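Local coordinates for microcin B17-processing protein McbD (PDB 6GRH) that is needed to convert the inactive microcin B17 precursor into the active peptide and belongs to the YcaO cyclodehydratase family, at residues S30-D34 and A54-Y58; F59-F64 and W353-I357; A85-T89 and V358-F362; L174-L179 and R388-P394; G220-H224 and E319-T325. The protein carries 1 engineered substitution. One frame throughout, in Å; residues are numbered along the deposited sequence.

Contact 1: residues S30-D34 and A54-Y58; sequences SQIWD and AIGEY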
# COMPACT_ATOMS: atom_id res chain seq x y z
N SER E 30 -12.96 -5.08 25.13
CA SER E 30 -11.79 -4.19 25.06
C SER E 30 -11.18 -4.10 26.44
O SER E 30 -11.89 -4.06 27.43
CB SER E 30 -12.17 -2.79 24.57
OG SER E 30 -12.66 -2.82 23.24
N GLN E 31 -9.85 -4.02 26.49
CA GLN E 31 -9.16 -4.08 27.76
C GLN E 31 -7.94 -3.16 27.76
O GLN E 31 -7.26 -3.02 26.74
CB GLN E 31 -8.75 -5.53 28.03
CG GLN E 31 -8.09 -5.75 29.36
CD GLN E 31 -7.93 -7.23 29.71
OE1 GLN E 31 -8.62 -7.74 30.57
NE2 GLN E 31 -7.02 -7.90 29.05
N ILE E 32 -7.71 -2.51 28.89
CA ILE E 32 -6.51 -1.75 29.15
C ILE E 32 -5.72 -2.41 30.27
O ILE E 32 -6.26 -2.71 31.31
CB ILE E 32 -6.84 -0.28 29.48
CG1 ILE E 32 -7.37 0.38 28.21
CG2 ILE E 32 -5.62 0.46 30.02
CD1 ILE E 32 -7.97 1.74 28.38
N TRP E 33 -4.43 -2.67 30.03
CA TRP E 33 -3.53 -3.23 31.03
C TRP E 33 -2.50 -2.15 31.35
O TRP E 33 -2.02 -1.45 30.46
CB TRP E 33 -2.89 -4.54 30.53
CG TRP E 33 -1.80 -5.15 31.43
CD1 TRP E 33 -2.00 -5.90 32.55
CD2 TRP E 33 -0.37 -5.06 31.27
NE1 TRP E 33 -0.80 -6.27 33.10
CE2 TRP E 33 0.22 -5.78 32.33
CE3 TRP E 33 0.46 -4.45 30.32
CZ2 TRP E 33 1.61 -5.90 32.48
CZ3 TRP E 33 1.85 -4.57 30.48
CH2 TRP E 33 2.41 -5.29 31.55
N ASP E 34 -2.22 -1.98 32.65
CA ASP E 34 -1.29 -0.97 33.12
C ASP E 34 -0.50 -1.56 34.30
O ASP E 34 -0.55 -1.02 35.40
CB ASP E 34 -2.06 0.30 33.53
CG ASP E 34 -1.21 1.57 33.50
OD1 ASP E 34 -0.10 1.54 32.91
OD2 ASP E 34 -1.68 2.61 34.07
N ALA E 54 -13.93 0.75 28.16
CA ALA E 54 -12.63 0.34 28.69
C ALA E 54 -11.81 1.56 29.05
O ALA E 54 -11.16 1.56 30.11
CB ALA E 54 -11.87 -0.53 27.72
N ILE E 55 -11.82 2.58 28.18
CA ILE E 55 -11.11 3.84 28.44
C ILE E 55 -11.67 4.52 29.72
O ILE E 55 -10.91 4.96 30.56
CB ILE E 55 -11.21 4.82 27.25
CG1 ILE E 55 -10.50 4.27 26.02
CG2 ILE E 55 -10.62 6.21 27.60
CD1 ILE E 55 -10.98 4.91 24.73
N GLY E 56 -12.98 4.64 29.82
CA GLY E 56 -13.65 5.20 30.99
C GLY E 56 -13.40 4.45 32.28
O GLY E 56 -13.13 5.05 33.31
N GLU E 57 -13.42 3.12 32.22
CA GLU E 57 -13.09 2.27 33.37
C GLU E 57 -11.64 2.51 33.83
O GLU E 57 -11.38 2.63 35.03
CB GLU E 57 -13.30 0.80 32.98
CG GLU E 57 -13.05 -0.24 34.07
CD GLU E 57 -14.06 -0.18 35.19
OE1 GLU E 57 -15.26 -0.05 34.90
OE2 GLU E 57 -13.64 -0.25 36.36
N TYR E 58 -10.73 2.62 32.87
CA TYR E 58 -9.35 2.93 33.17
C TYR E 58 -9.21 4.30 33.84
O TYR E 58 -8.55 4.40 34.87
CB TYR E 58 -8.48 2.89 31.89
CG TYR E 58 -7.10 3.36 32.17
CD1 TYR E 58 -6.22 2.55 32.85
CD2 TYR E 58 -6.67 4.63 31.81
CE1 TYR E 58 -4.94 2.96 33.15
CE2 TYR E 58 -5.37 5.06 32.12
CZ TYR E 58 -4.53 4.22 32.79
OH TYR E 58 -3.25 4.61 33.08
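Ile32 and Asp34 reach from strand 28-33 and the residue after it to Tyr58 on helix 47-66, a helix-on-sheet packing in which the helix covers a small antiparallel sheet. The axes of the two short segments approach to 7.9 Å, with their directions only 32° from parallel. The tight half lies round Tyr58. The Ile32 and Tyr58 side chains cross at about a right angle: Ile32 CG2 comes to 3.6 Å from Tyr58 CD1, while Ile32 CD1 settles over the helix backbone, 3.6 Å from Ala54 O. Met16 of the next strand flanks both Ile32 and Ile55, and Trp215 of a neighbouring McbB chain covers Ile32, which places this half inside the complex. The looser half is nearer the start of the strand. Ala54 CB still comes to 3.5 Å from Ser30 O, but Ser30 shares little surface with the helix segment, and its OG hydrogen-bonds to Ser50. Gln31 and Trp33 turn their CB atoms away from the helix and Glu57 leads its carboxylate off, all three remaining partly exposed. With CG anti to the backbone N (chi1 174°), the Tyr58 side chain extends from the helix toward Asp34, whose other oxygen, OD1, pairs with Arg37. Tyr58 OH donates a hydrogen bond to Asp34 OD2 at 2.7 Å; OD2 lies near the ring plane, but the hydroxyl meets it from above the carboxylate plane.

Contact 2: residues F59-F64 and W353-I357; sequences FERRHF and WYTKI. With EDO (1,2-ethanediol), chain Q.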
# COMPACT_ATOMS: atom_id res chain seq x y z
N PHE E 59 -9.79 5.35 33.25
CA PHE E 59 -9.70 6.69 33.84
C PHE E 59 -10.29 6.69 35.26
O PHE E 59 -9.71 7.28 36.17
CB PHE E 59 -10.43 7.73 33.02
CG PHE E 59 -9.58 8.45 32.01
CD1 PHE E 59 -8.98 9.67 32.34
CD2 PHE E 59 -9.44 7.98 30.71
CE1 PHE E 59 -8.21 10.37 31.41
CE2 PHE E 59 -8.68 8.67 29.75
CZ PHE E 59 -8.08 9.88 30.10
N GLU E 60 -11.44 6.03 35.42
CA GLU E 60 -12.11 5.96 36.72
C GLU E 60 -11.23 5.31 37.79
O GLU E 60 -10.98 5.88 38.83
CB GLU E 60 -13.41 5.16 36.62
CG GLU E 60 -14.16 5.06 37.93
CD GLU E 60 -15.12 3.88 37.97
OE1 GLU E 60 -15.89 3.75 37.01
OE2 GLU E 60 -15.11 3.12 38.98
N ARG E 61 -10.79 4.09 37.52
CA ARG E 61 -9.99 3.32 38.46
C ARG E 61 -8.65 3.95 38.74
O ARG E 61 -8.19 3.95 39.90
CB ARG E 61 -9.85 1.87 38.00
CG ARG E 61 -11.23 1.20 37.95
CD ARG E 61 -11.26 -0.16 38.60
NE ARG E 61 -10.49 -1.07 37.80
CZ ARG E 61 -10.98 -2.03 37.02
NH1 ARG E 61 -12.29 -2.27 36.91
NH2 ARG E 61 -10.13 -2.79 36.36
N ARG E 62 -8.02 4.51 37.72
CA ARG E 62 -6.77 5.21 37.94
C ARG E 62 -6.96 6.41 38.88
O ARG E 62 -6.13 6.65 39.77
CB ARG E 62 -6.13 5.67 36.63
CG ARG E 62 -4.77 6.32 36.86
CD ARG E 62 -4.12 6.71 35.54
NE ARG E 62 -4.87 7.74 34.80
CZ ARG E 62 -4.40 8.40 33.74
NH1 ARG E 62 -3.18 8.16 33.23
NH2 ARG E 62 -5.13 9.32 33.19
N HIS E 63 -8.05 7.13 38.70
CA HIS E 63 -8.31 8.28 39.56
C HIS E 63 -8.44 7.90 41.06
O HIS E 63 -7.75 8.46 41.93
CB HIS E 63 -9.57 9.00 39.12
CG HIS E 63 -9.87 10.21 39.94
ND1 HIS E 63 -9.19 11.40 39.79
CD2 HIS E 63 -10.78 10.41 40.93
CE1 HIS E 63 -9.68 12.29 40.64
NE2 HIS E 63 -10.65 11.71 41.34
N PHE E 64 -9.35 6.97 41.33
CA PHE E 64 -9.69 6.58 42.71
C PHE E 64 -8.59 5.77 43.38
O PHE E 64 -8.33 5.96 44.57
CB PHE E 64 -11.06 5.89 42.76
CG PHE E 64 -12.19 6.82 42.46
CD1 PHE E 64 -12.63 7.71 43.44
CD2 PHE E 64 -12.81 6.84 41.22
CE1 PHE E 64 -13.68 8.59 43.18
CE2 PHE E 64 -13.85 7.72 40.96
CZ PHE E 64 -14.27 8.60 41.94
N TRP E 353 -14.84 14.10 33.82
CA TRP E 353 -15.45 14.17 35.15
C TRP E 353 -15.31 12.84 35.86
O TRP E 353 -15.55 11.77 35.25
CB TRP E 353 -16.91 14.52 35.03
CG TRP E 353 -17.06 15.89 34.50
CD1 TRP E 353 -17.09 16.28 33.20
CD2 TRP E 353 -17.09 17.08 35.28
NE1 TRP E 353 -17.16 17.64 33.11
CE2 TRP E 353 -17.15 18.16 34.38
CE3 TRP E 353 -17.07 17.35 36.66
CZ2 TRP E 353 -17.22 19.48 34.80
CZ3 TRP E 353 -17.13 18.68 37.08
CH2 TRP E 353 -17.22 19.72 36.16
N TYR E 354 -14.91 12.90 37.12
CA TYR E 354 -14.90 11.74 38.01
C TYR E 354 -15.90 12.07 39.11
O TYR E 354 -15.88 13.20 39.64
CB TYR E 354 -13.52 11.53 38.62
CG TYR E 354 -12.39 11.60 37.65
CD1 TYR E 354 -11.82 12.81 37.29
CD2 TYR E 354 -11.85 10.44 37.09
CE1 TYR E 354 -10.74 12.87 36.39
CE2 TYR E 354 -10.80 10.48 36.19
CZ TYR E 354 -10.23 11.69 35.85
OH TYR E 354 -9.17 11.72 34.97
N THR E 355 -16.77 11.12 39.43
CA THR E 355 -17.75 11.34 40.48
C THR E 355 -17.89 10.09 41.33
O THR E 355 -17.70 8.98 40.83
CB THR E 355 -19.16 11.67 39.93
OG1 THR E 355 -19.50 10.73 38.92
CG2 THR E 355 -19.22 13.08 39.36
N LYS E 356 -18.28 10.29 42.59
CA LYS E 356 -18.73 9.19 43.45
C LYS E 356 -19.88 9.67 44.31
O LYS E 356 -19.78 10.71 44.98
CB LYS E 356 -17.60 8.66 44.33
CG LYS E 356 -17.96 7.42 45.19
CD LYS E 356 -16.84 7.14 46.17
CE LYS E 356 -17.11 6.01 47.17
NZ LYS E 356 -16.97 4.68 46.52
N ILE E 357 -20.98 8.93 44.25
CA ILE E 357 -22.12 9.19 45.08
C ILE E 357 -21.98 8.37 46.35
O ILE E 357 -21.82 7.15 46.28
CB ILE E 357 -23.45 8.94 44.34
CG1 ILE E 357 -23.58 10.02 43.26
CG2 ILE E 357 -24.61 9.00 45.32
CD1 ILE E 357 -24.84 10.01 42.46
C1 EDO Q . -17.33 19.49 28.45
O1 EDO Q . -16.59 18.28 28.60
C2 EDO Q . -17.66 20.05 29.84
O2 EDO Q . -17.90 19.00 30.78
O HOH W 1 -7.37 8.92 35.65
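His63 lies over the ring of Tyr354 in an offset stack, the two planes only 13° apart and their centroids 4.0 Å from each other. The stack joins helix 47-66 to strand 350-358, whose directions differ by 69° here. His63 carries its CG anti to the backbone N (chi1 -179°), which extends the imidazole from the helix across the tyrosine. The overlap reaches both ends of the pair: His63 CB is 3.4 Å from Tyr354 CD2, and Tyr354 CB sits over the imidazole face as a CH-pi contact. Beyond the stack, Tyr341 takes up His63 NE2 in a hydrogen bond, which should limit the rotation of the imidazole. The tyrosine hydroxyl is aimed differently: Tyr354 OH comes to the edge of the Phe59 ring, 3.3 Å from Phe59 CD1, and hydrogen-bonds to Glu345. A water accepts from Arg62 NE and donates to Phe59 O, both at 2.9 Å, with a weaker bond to Tyr354 OH. Farther along the strand Phe64 approaches the backbone, its CZ 3.6 Å from Thr355 O and its CE1 4.1 Å from Lys356 CB. Lys356 NZ then leads off to the carbonyl oxygens of Asp147 and Cys149. The contact is a helix packed across an antiparallel sheet, with an aromatic stack at its centre, within the YcaO fold.

Contact 3: residues A85-T89 and V358-F362; sequences AKAFT and VSPDF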
# COMPACT_ATOMS: atom_id res chain seq x y z
N ALA E 85 -22.96 15.84 59.21
CA ALA E 85 -21.89 15.45 60.12
C ALA E 85 -22.37 14.39 61.14
O ALA E 85 -21.63 13.46 61.46
CB ALA E 85 -21.32 16.68 60.82
N LYS E 86 -23.61 14.53 61.62
CA LYS E 86 -24.20 13.56 62.57
C LYS E 86 -24.38 12.17 61.93
O LYS E 86 -24.07 11.15 62.56
CB LYS E 86 -25.53 14.09 63.12
CG LYS E 86 -26.13 13.28 64.26
N ALA E 87 -24.89 12.13 60.70
CA ALA E 87 -25.04 10.87 59.98
C ALA E 87 -23.70 10.17 59.70
O ALA E 87 -23.61 8.94 59.79
CB ALA E 87 -25.78 11.10 58.67
N PHE E 88 -22.66 10.93 59.36
CA PHE E 88 -21.32 10.35 59.20
C PHE E 88 -20.83 9.78 60.52
O PHE E 88 -20.34 8.64 60.55
CB PHE E 88 -20.31 11.34 58.62
CG PHE E 88 -20.34 11.43 57.12
CD1 PHE E 88 -19.72 10.45 56.34
CD2 PHE E 88 -20.98 12.48 56.47
CE1 PHE E 88 -19.75 10.50 54.94
CE2 PHE E 88 -21.01 12.55 55.07
CZ PHE E 88 -20.39 11.56 54.31
N THR E 89 -20.99 10.55 61.60
CA THR E 89 -20.60 10.10 62.95
C THR E 89 -21.25 8.77 63.30
O THR E 89 -20.59 7.89 63.81
CB THR E 89 -20.97 11.13 64.03
OG1 THR E 89 -20.43 12.41 63.69
CG2 THR E 89 -20.44 10.70 65.39
N VAL E 358 -22.07 9.08 47.48
CA VAL E 358 -21.81 8.59 48.82
C VAL E 358 -22.94 9.02 49.75
O VAL E 358 -23.32 10.19 49.75
CB VAL E 358 -20.53 9.22 49.43
CG1 VAL E 358 -20.30 8.74 50.86
CG2 VAL E 358 -19.32 8.89 48.58
N SER E 359 -23.45 8.09 50.55
CA SER E 359 -24.37 8.41 51.63
C SER E 359 -24.12 7.57 52.90
O SER E 359 -24.18 6.34 52.84
CB SER E 359 -25.81 8.24 51.19
OG SER E 359 -26.69 8.59 52.27
N PRO E 360 -23.87 8.23 54.05
CA PRO E 360 -23.81 7.48 55.33
C PRO E 360 -25.15 6.93 55.82
O PRO E 360 -25.16 6.20 56.81
CB PRO E 360 -23.25 8.51 56.31
CG PRO E 360 -23.75 9.82 55.78
CD PRO E 360 -23.71 9.68 54.27
N ASP E 361 -26.26 7.31 55.17
CA ASP E 361 -27.57 6.71 55.44
C ASP E 361 -27.90 5.47 54.61
O ASP E 361 -28.96 4.85 54.80
CB ASP E 361 -28.65 7.78 55.26
CG ASP E 361 -28.65 8.79 56.40
OD1 ASP E 361 -28.35 8.39 57.56
OD2 ASP E 361 -28.93 9.98 56.16
N PHE E 362 -27.00 5.09 53.71
CA PHE E 362 -27.08 3.86 52.96
C PHE E 362 -25.78 3.10 53.27
O PHE E 362 -24.92 3.59 54.03
CB PHE E 362 -27.17 4.17 51.46
CG PHE E 362 -28.49 4.77 51.01
CD1 PHE E 362 -28.77 6.11 51.23
CD2 PHE E 362 -29.41 4.01 50.32
CE1 PHE E 362 -29.97 6.67 50.81
CE2 PHE E 362 -30.62 4.56 49.89
CZ PHE E 362 -30.89 5.90 50.13
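A type I beta turn from Ser359 to Phe362, just beyond strand 350-358, presents Pro360 to Ala87 and Phe88 of helix 82-95. The turn is closed by Phe362 N donating to Ser359 O at 3.2 Å. An ST turn overlaps it, since Asp361 N also donates to Ser359 OG. These bonds define the turn that carries the proline, the main contact of the loop. Pro360 CG stands over the middle of the Phe88 ring, 3.8 Å from its centroid and only 6° off the ring normal, a CH-pi contact almost along that normal. Pro360 CD leans toward the far rim, 3.8 Å from Phe88 CZ. The phenyl group gets there because its CG lies beside the backbone N and anti to the carbonyl carbon (chi1 -84°), which leads the ring round from the side of the helix to the loop. Pro360 also rests on the helix backbone, its CB 3.5 Å from Ala87 O, while Ala87 CB touches Pro360 CG at 3.8 Å. Val358 makes a looser apolar contact, its CG1 4.5 Å from Phe88 CZ. Asp361 comes alongside the helix but is engaged by other groups: its OD1 is 3.9 Å from Ala87 CB, while OD2 hydrogen-bonds to Ser335 and Asn337. The contact is internal to the McbD chain. The result is plain packing of a proline-bearing beta turn, at the exit of a sheet strand, on the flank of helix 82-95.

Contact 4: residues L174-L179 and R388-P394; sequences LLLYWL and RESKMVP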
# COMPACT_ATOMS: atom_id res chain seq x y z
N LEU E 174 -28.42 -4.55 45.46
CA LEU E 174 -27.79 -5.86 45.60
C LEU E 174 -27.58 -6.26 47.06
O LEU E 174 -27.79 -7.42 47.42
CB LEU E 174 -26.45 -5.87 44.87
CG LEU E 174 -25.58 -7.13 45.01
CD1 LEU E 174 -26.24 -8.35 44.37
CD2 LEU E 174 -24.21 -6.88 44.43
N LEU E 175 -27.12 -5.31 47.88
CA LEU E 175 -26.92 -5.55 49.31
C LEU E 175 -28.22 -5.86 50.04
O LEU E 175 -28.24 -6.76 50.87
CB LEU E 175 -26.22 -4.38 49.98
CG LEU E 175 -24.74 -4.24 49.62
CD1 LEU E 175 -24.24 -2.82 49.87
CD2 LEU E 175 -23.89 -5.26 50.36
N LEU E 176 -29.28 -5.12 49.74
CA LEU E 176 -30.58 -5.42 50.35
C LEU E 176 -31.08 -6.82 49.94
O LEU E 176 -31.55 -7.58 50.79
CB LEU E 176 -31.63 -4.36 50.01
CG LEU E 176 -32.85 -4.49 50.92
CD1 LEU E 176 -32.47 -4.13 52.35
CD2 LEU E 176 -34.01 -3.63 50.44
N TYR E 177 -30.95 -7.14 48.66
CA TYR E 177 -31.28 -8.49 48.15
C TYR E 177 -30.43 -9.58 48.82
O TYR E 177 -30.97 -10.60 49.27
CB TYR E 177 -31.06 -8.57 46.64
CG TYR E 177 -31.11 -9.97 46.08
CD1 TYR E 177 -32.31 -10.66 46.00
CD2 TYR E 177 -29.98 -10.60 45.63
CE1 TYR E 177 -32.38 -11.95 45.49
CE2 TYR E 177 -30.02 -11.88 45.12
CZ TYR E 177 -31.22 -12.55 45.04
OH TYR E 177 -31.26 -13.81 44.53
N TRP E 178 -29.12 -9.34 48.88
CA TRP E 178 -28.21 -10.25 49.57
C TRP E 178 -28.67 -10.51 51.02
O TRP E 178 -28.83 -11.66 51.42
CB TRP E 178 -26.80 -9.67 49.57
CG TRP E 178 -25.80 -10.43 50.39
CD1 TRP E 178 -25.05 -9.95 51.44
CD2 TRP E 178 -25.41 -11.79 50.22
NE1 TRP E 178 -24.22 -10.93 51.91
CE2 TRP E 178 -24.42 -12.07 51.18
CE3 TRP E 178 -25.80 -12.80 49.33
CZ2 TRP E 178 -23.82 -13.33 51.29
CZ3 TRP E 178 -25.19 -14.06 49.43
CH2 TRP E 178 -24.22 -14.30 50.41
N LEU E 179 -28.92 -9.44 51.77
CA LEU E 179 -29.24 -9.56 53.20
C LEU E 179 -30.60 -10.18 53.50
O LEU E 179 -30.72 -10.93 54.46
CB LEU E 179 -29.10 -8.20 53.89
CG LEU E 179 -27.66 -7.68 53.90
CD1 LEU E 179 -27.61 -6.20 54.26
CD2 LEU E 179 -26.77 -8.50 54.83
N ARG E 388 -25.88 -13.97 56.36
CA ARG E 388 -25.57 -13.04 55.27
C ARG E 388 -24.99 -11.72 55.80
O ARG E 388 -24.23 -11.06 55.09
CB ARG E 388 -26.80 -12.75 54.39
CG ARG E 388 -27.50 -13.95 53.78
CD ARG E 388 -26.88 -14.34 52.47
NE ARG E 388 -27.54 -15.42 51.74
CZ ARG E 388 -28.44 -15.29 50.76
NH1 ARG E 388 -28.93 -14.10 50.41
NH2 ARG E 388 -28.88 -16.37 50.14
N GLU E 389 -25.34 -11.33 57.04
CA GLU E 389 -24.85 -10.07 57.61
C GLU E 389 -23.34 -10.04 57.90
O GLU E 389 -22.76 -8.97 58.04
CB GLU E 389 -25.60 -9.71 58.90
CG GLU E 389 -27.08 -9.42 58.71
CD GLU E 389 -27.81 -9.16 60.02
OE1 GLU E 389 -27.55 -9.88 61.01
OE2 GLU E 389 -28.65 -8.25 60.07
N SER E 390 -22.72 -11.22 57.98
CA SER E 390 -21.28 -11.36 58.17
C SER E 390 -20.51 -11.92 56.95
O SER E 390 -19.32 -12.16 57.07
CB SER E 390 -21.04 -12.29 59.36
OG SER E 390 -21.55 -13.60 59.09
N LYS E 391 -21.17 -12.11 55.81
CA LYS E 391 -20.55 -12.73 54.64
C LYS E 391 -20.61 -11.78 53.46
O LYS E 391 -21.65 -11.18 53.20
CB LYS E 391 -21.31 -13.99 54.24
CG LYS E 391 -20.83 -15.30 54.84
CD LYS E 391 -21.47 -16.49 54.11
CE LYS E 391 -20.92 -16.65 52.69
NZ LYS E 391 -21.33 -17.93 52.03
N MET E 392 -19.54 -11.68 52.69
CA MET E 392 -19.59 -10.83 51.52
C MET E 392 -20.43 -11.48 50.41
O MET E 392 -20.30 -12.66 50.12
CB MET E 392 -18.22 -10.49 51.00
CG MET E 392 -18.32 -9.57 49.82
SD MET E 392 -16.82 -8.69 49.48
CE MET E 392 -17.35 -7.87 47.97
N VAL E 393 -21.31 -10.68 49.81
CA VAL E 393 -22.09 -11.06 48.61
C VAL E 393 -21.17 -11.66 47.51
O VAL E 393 -20.09 -11.13 47.30
CB VAL E 393 -22.90 -9.84 48.07
CG1 VAL E 393 -21.99 -8.74 47.55
CG2 VAL E 393 -23.92 -10.26 47.00
N PRO E 394 -21.59 -12.77 46.85
CA PRO E 394 -20.78 -13.40 45.80
C PRO E 394 -20.88 -12.68 44.43
O PRO E 394 -21.44 -13.19 43.44
CB PRO E 394 -21.32 -14.84 45.76
CG PRO E 394 -22.76 -14.69 46.14
CD PRO E 394 -22.78 -13.59 47.17
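Arg388 NH1 donates to Trp178 O near the C-terminal end of helix 157-180, a 2.6 Å hydrogen bond with an N-H...O angle of 153°. It meets a lone pair in the carbonyl plane and lies close to the plane of the guanidinium. The positive group would probably offset the partial negative charge of the helix end. At the other end of the residue, Trp178 NE1 donates to Lys391 O at 2.9 Å, though the position of that oxygen is less certain, and makes only a weak bond to Arg388 O. A bend at chi2 (-87°) folds the arginine over the indole: its guanidinium lies almost flat on the ring, planes 11° apart, in an off-centre cation-pi contact, and bond and stack together would restrain the group. Arg388 CD stands 3.3 Å from the centroid of the six-membered ring. Val393 CA and Pro394 CD cover the opposite face, Pro394 CD reaching 3.3 Å from Trp178 CZ3. Farther out, Leu174 CD1 meets Val393 CG2 at 4.0 Å. The indole is sandwiched between two parts of the C-terminal tail, which packs against this helix end; a proline-containing tail is a feature of YcaO cyclodehydratases.

Contact 5: residues G220-H224 and E319-T325; sequences GAPGH and ENITSDT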
# COMPACT_ATOMS: atom_id res chain seq x y z
N GLY E 220 -40.02 0.29 45.90
CA GLY E 220 -40.60 1.61 45.69
C GLY E 220 -39.78 2.52 44.79
O GLY E 220 -40.27 3.56 44.39
N ALA E 221 -38.55 2.13 44.45
CA ALA E 221 -37.71 2.96 43.59
C ALA E 221 -38.16 2.86 42.13
O ALA E 221 -38.63 1.80 41.70
CB ALA E 221 -36.23 2.56 43.71
N PRO E 222 -37.97 3.94 41.35
CA PRO E 222 -38.11 3.87 39.89
C PRO E 222 -36.98 3.11 39.23
O PRO E 222 -35.98 2.76 39.87
CB PRO E 222 -38.05 5.34 39.47
CG PRO E 222 -37.16 5.96 40.49
CD PRO E 222 -37.55 5.29 41.78
N GLY E 223 -37.13 2.88 37.93
CA GLY E 223 -36.14 2.12 37.18
C GLY E 223 -36.10 0.67 37.59
O GLY E 223 -37.00 0.18 38.29
N HIS E 224 -35.06 -0.02 37.15
CA HIS E 224 -34.97 -1.47 37.27
C HIS E 224 -33.53 -1.89 37.46
O HIS E 224 -32.67 -1.59 36.62
CB HIS E 224 -35.57 -2.13 36.02
CG HIS E 224 -37.01 -1.81 35.82
ND1 HIS E 224 -38.03 -2.51 36.42
CD2 HIS E 224 -37.61 -0.82 35.11
CE1 HIS E 224 -39.20 -1.98 36.09
NE2 HIS E 224 -38.97 -0.95 35.30
N GLU E 319 -42.46 -1.50 31.28
CA GLU E 319 -42.40 -0.69 32.50
C GLU E 319 -43.77 -0.70 33.20
O GLU E 319 -44.76 -1.16 32.63
CB GLU E 319 -41.99 0.75 32.16
CG GLU E 319 -40.83 0.80 31.18
CD GLU E 319 -39.84 -0.31 31.44
OE1 GLU E 319 -39.97 -1.01 32.47
OE2 GLU E 319 -38.91 -0.50 30.62
N ASN E 320 -43.80 -0.20 34.43
CA ASN E 320 -45.03 -0.11 35.25
C ASN E 320 -45.11 1.28 35.89
O ASN E 320 -44.21 2.12 35.74
CB ASN E 320 -45.09 -1.24 36.30
CG ASN E 320 -43.97 -1.12 37.34
OD1 ASN E 320 -44.04 -0.28 38.25
ND2 ASN E 320 -42.93 -1.96 37.20
N ILE E 321 -46.17 1.50 36.65
CA ILE E 321 -46.47 2.83 37.18
C ILE E 321 -45.37 3.43 38.07
O ILE E 321 -45.18 4.64 38.07
CB ILE E 321 -47.82 2.82 37.92
CG1 ILE E 321 -48.39 4.24 38.05
CG2 ILE E 321 -47.69 2.12 39.27
CD1 ILE E 321 -49.80 4.25 38.55
N THR E 322 -44.62 2.59 38.79
CA THR E 322 -43.50 3.06 39.63
C THR E 322 -42.23 3.38 38.84
O THR E 322 -41.46 4.24 39.28
CB THR E 322 -43.09 2.01 40.69
OG1 THR E 322 -44.26 1.55 41.34
CG2 THR E 322 -42.13 2.62 41.74
N SER E 323 -42.02 2.73 37.69
CA SER E 323 -40.76 2.83 36.93
C SER E 323 -40.29 4.24 36.62
O SER E 323 -39.09 4.47 36.57
CB SER E 323 -40.83 2.08 35.57
OG SER E 323 -41.18 0.72 35.70
N ASP E 324 -41.22 5.17 36.38
CA ASP E 324 -40.86 6.53 35.93
C ASP E 324 -41.18 7.64 36.95
O ASP E 324 -41.25 8.81 36.57
CB ASP E 324 -41.47 6.83 34.55
CG ASP E 324 -42.98 7.02 34.59
OD1 ASP E 324 -43.63 6.68 35.61
OD2 ASP E 324 -43.52 7.50 33.55
N THR E 325 -41.34 7.28 38.23
CA THR E 325 -41.36 8.28 39.29
C THR E 325 -39.96 8.91 39.37
O THR E 325 -39.02 8.48 38.70
CB THR E 325 -41.73 7.69 40.66
OG1 THR E 325 -40.80 6.66 40.98
CG2 THR E 325 -43.17 7.13 40.67
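His224 and Ser323 are brought together with first torsions that set the outer group of each beside its own backbone N: chi1 is -61° for His224 and -56° for Ser323. The imidazole edge and the hydroxyl meet at 2.8 Å between His224 NE2 and Ser323 OG, a hydrogen bond in which either atom could be the donor. The same hydroxyl accepts a nearly straight bond from Asn320 N at 3.1 Å (177°), and an Asx turn from Asn320 OD1 to Thr322 N braces that loop. The other nitrogen of the imidazole, ND1, is hydrogen-bonded to Asp215, so the ring is gripped at both nitrogens. One residue back, Gly223, with its positive phi, donates from N to Ser323 O at 2.9 Å. Pro222 fits against the type I turn Thr322-Thr325: Pro222 CB lies 3.2 Å from Ser323 O and 3.4 Å from Thr325 OG1, and that threonine hydroxyl donates to Thr322 O in its carbonyl plane. Thr322 CG2 touches Gly220 O at 3.4 Å, toward the solvent-exposed Gly220. The contact joins two loops: 220-224 leads into strand 224-231 of the mixed sheet, and 319-325 runs into helix 327-334, whose Leu327 and Tyr330 pack on Pro222.

Overall arrangement
From the N terminus, contact 1 closes a short loop in which helix 47-66 folds back onto strand 28-33. Contact 2 opens farther along that helix and spans most of the chain to strand 350-358, its centre about 13 Å from that of contact 1. Contacts 2, 3 and 4 cross one another: 85-89 and 174-179 start within the span of contact 2, while 358-362 and 388-394 lie beyond its end. Contact 5 joins loops 220-224 and 319-325 and falls within all three spans. Together they link the N-terminal sheet, helices 47-66, 82-95 and 157-180, the sheet of strand 350-358, the C-terminal tail and the mixed sheet, with contacts 1 and 4 on opposite sides of the chain's centre.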